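PDB 3UZO: branched-chain-amino-acid aminotransferase from Deinococcus radiodurans, which probably transfers amino groups between leucine, isoleucine or valine and 2-oxoglutarate, using pyridoxal 5'-phosphate as cofactor. Local coordinates for residues L69-Q74 with I155-A160. Numbering follows the deposited sequence.
Sequences LHYGQQ and IGVRTA. With GLU (glutamic acid), chain F.
The ring of Tyr71 has Val157 CA over the centre of one face, 4.0 Å from its centroid in a CH-pi contact, and His70 CB over the other. At the edge, close to the ring plane, are Ile155 O and OXT of the bound glutamate. Val157 CG2 also touches Tyr71 CE2 at 3.3 Å. The same Val157 CG2 lies 3.6 Å from GLU O. Tyr71 OH is only 2.4 Å from Ile155 O, suspiciously short, so this bond is doubtful in detail. Tyr71 OH is 2.8 Å from GLU OXT, and its one proton could go to either acceptor. The hydroxyl has a further hydrogen bond with Arg145 of the second subunit.

The 155-160 segment belongs to the loop between antiparallel strands 141-151 and 162-172. The 69-74 segment leaves the short helix 67-70 and passes through an inverse gamma turn centred on Gln73 before strand 74-83. In this class-IV aminotransferase dimer, Tyr71 and the loop probably complete the substrate pocket of the second subunit, whose Arg145 belongs to it.

Gln73 makes the second link. Its CG is anti to the backbone N (chi1 -177°), and the extended chain beyond carries the amide to Thr159 and Ala160. Gln73 OE1 accepts a hydrogen bond from Ala160 N at 2.9 Å, in the carbonyl plane on a lone pair, and also bonds Thr67. Gln73 NE2 donates to Thr159 OG1 at 3.0 Å, 16° out of the amide plane, and to Leu108 O. Thr159 OG1 bonds Leu109 O in turn.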
loop_
_atom_site.group_PDB
_atom_site.type_symbol
_atom_site.label_atom_id
_atom_site.label_comp_id
_atom_site.label_asym_id
_atom_site.label_seq_id
_atom_site.Cartn_x
_atom_site.Cartn_y
_atom_site.Cartn_z
ATOM N N LEU A 69 3.026 0.484 9.405
ATOM C CA LEU A 69 3.160 1.929 9.207
ATOM C C LEU A 69 4.104 2.336 8.086
ATOM O O LEU A 69 3.920 3.384 7.456
ATOM C CB LEU A 69 3.647 2.587 10.496
ATOM C CG LEU A 69 2.747 2.495 11.728
ATOM C CD1 LEU A 69 3.497 3.016 12.944
ATOM C CD2 LEU A 69 1.465 3.275 11.491
ATOM N N HIS A 70 5.119 1.514 7.851
ATOM C CA HIS A 70 6.133 1.798 6.842
ATOM C C HIS A 70 6.035 0.984 5.552
ATOM O O HIS A 70 6.312 1.495 4.477
ATOM C CB HIS A 70 7.524 1.582 7.457
ATOM C CG HIS A 70 7.818 2.485 8.614
ATOM N ND1 HIS A 70 8.608 3.608 8.498
ATOM C CD2 HIS A 70 7.377 2.466 9.893
ATOM C CE1 HIS A 70 8.639 4.245 9.654
ATOM N NE2 HIS A 70 7.899 3.572 10.519
ATOM N N TYR A 71 5.636 -0.275 5.650
ATOM C CA TYR A 71 5.581 -1.116 4.460
ATOM C C TYR A 71 4.211 -1.659 4.100
ATOM O O TYR A 71 4.098 -2.745 3.533
ATOM C CB TYR A 71 6.575 -2.265 4.620
ATOM C CG TYR A 71 7.942 -1.786 5.033
ATOM C CD1 TYR A 71 8.437 -2.049 6.309
ATOM C CD2 TYR A 71 8.723 -1.015 4.165
ATOM C CE1 TYR A 71 9.672 -1.557 6.720
ATOM C CE2 TYR A 71 9.961 -0.515 4.566
ATOM C CZ TYR A 71 10.424 -0.790 5.849
ATOM O OH TYR A 71 11.620 -0.272 6.276
ATOM N N GLY A 72 3.178 -0.887 4.431
ATOM C CA GLY A 72 1.809 -1.269 4.134
ATOM C C GLY A 72 1.410 -2.698 4.457
ATOM O O GLY A 72 0.520 -3.244 3.803
ATOM N N GLN A 73 2.044 -3.314 5.449
ATOM C CA GLN A 73 1.673 -4.687 5.792
ATOM C C GLN A 73 0.420 -4.606 6.648
ATOM O O GLN A 73 0.474 -4.560 7.877
ATOM C CB GLN A 73 2.796 -5.395 6.544
ATOM C CG GLN A 73 2.468 -6.852 6.840
ATOM C CD GLN A 73 3.673 -7.644 7.297
ATOM O OE1 GLN A 73 4.396 -7.230 8.210
ATOM N NE2 GLN A 73 3.898 -8.797 6.661
ATOM N N GLN A 74 -0.714 -4.592 5.966
ATOM C CA GLN A 74 -2.005 -4.444 6.614
ATOM C C GLN A 74 -3.074 -4.935 5.644
ATOM O O GLN A 74 -2.898 -4.859 4.431
ATOM C CB GLN A 74 -2.225 -2.957 6.884
ATOM C CG GLN A 74 -2.234 -2.144 5.570
ATOM C CD GLN A 74 -2.250 -0.635 5.772
ATOM O OE1 GLN A 74 -3.076 0.068 5.184
ATOM N NE2 GLN A 74 -1.329 -0.131 6.592
ATOM N N ILE A 155 12.931 -2.176 11.036
ATOM C CA ILE A 155 13.400 -1.079 10.193
ATOM C C ILE A 155 13.567 -1.498 8.738
ATOM O O ILE A 155 13.375 -0.693 7.832
ATOM C CB ILE A 155 14.752 -0.494 10.665
ATOM C CG1 ILE A 155 15.822 -1.586 10.677
ATOM C CG2 ILE A 155 14.593 0.149 12.021
ATOM C CD1 ILE A 155 17.227 -1.058 10.869
ATOM N N GLY A 156 13.934 -2.750 8.505
ATOM C CA GLY A 156 14.107 -3.195 7.133
ATOM C C GLY A 156 12.839 -3.781 6.542
ATOM O O GLY A 156 11.959 -4.233 7.276
ATOM N N VAL A 157 12.739 -3.768 5.215
ATOM C CA VAL A 157 11.575 -4.320 4.537
ATOM C C VAL A 157 11.530 -5.820 4.797
ATOM O O VAL A 157 12.410 -6.556 4.370
ATOM C CB VAL A 157 11.645 -4.096 3.014
ATOM C CG1 VAL A 157 10.460 -4.765 2.334
ATOM C CG2 VAL A 157 11.662 -2.614 2.707
ATOM N N ARG A 158 10.499 -6.266 5.501
ATOM C CA ARG A 158 10.350 -7.678 5.817
ATOM C C ARG A 158 9.019 -7.862 6.515
ATOM O O ARG A 158 8.366 -6.882 6.870
ATOM C CB ARG A 158 11.469 -8.131 6.757
ATOM C CG ARG A 158 11.422 -7.464 8.129
ATOM C CD ARG A 158 12.470 -8.044 9.065
ATOM N NE ARG A 158 13.832 -7.797 8.596
ATOM C CZ ARG A 158 14.446 -6.619 8.654
ATOM N NH1 ARG A 158 13.823 -5.567 9.170
ATOM N NH2 ARG A 158 15.684 -6.488 8.195
ATOM N N THR A 159 8.613 -9.110 6.716
ATOM C CA THR A 159 7.365 -9.359 7.408
ATOM C C THR A 159 7.598 -9.062 8.891
ATOM O O THR A 159 8.683 -9.324 9.424
ATOM C CB THR A 159 6.888 -10.820 7.199
ATOM O OG1 THR A 159 5.602 -10.992 7.805
ATOM C CG2 THR A 159 7.877 -11.811 7.798
ATOM N N ALA A 160 6.590 -8.488 9.541
ATOM C CA ALA A 160 6.659 -8.128 10.959
ATOM C C ALA A 160 6.879 -9.320 11.881
ATOM O O ALA A 160 6.493 -10.439 11.559
ATOM C CB ALA A 160 5.371 -7.414 11.373
HETATM N N GLU F . 13.355 2.155 2.288
HETATM C CA GLU F . 14.426 1.124 2.317
HETATM C C GLU F . 14.213 0.177 3.476
HETATM O O GLU F . 14.775 -0.934 3.433
HETATM C CB GLU F . 15.794 1.782 2.459
HETATM C CG GLU F . 16.370 2.288 1.159
HETATM C CD GLU F . 17.809 2.727 1.302
HETATM O OE1 GLU F . 18.573 2.021 1.995
HETATM O OE2 GLU F . 18.167 3.769 0.716
HETATM O OXT GLU F . 13.494 0.575 4.412
#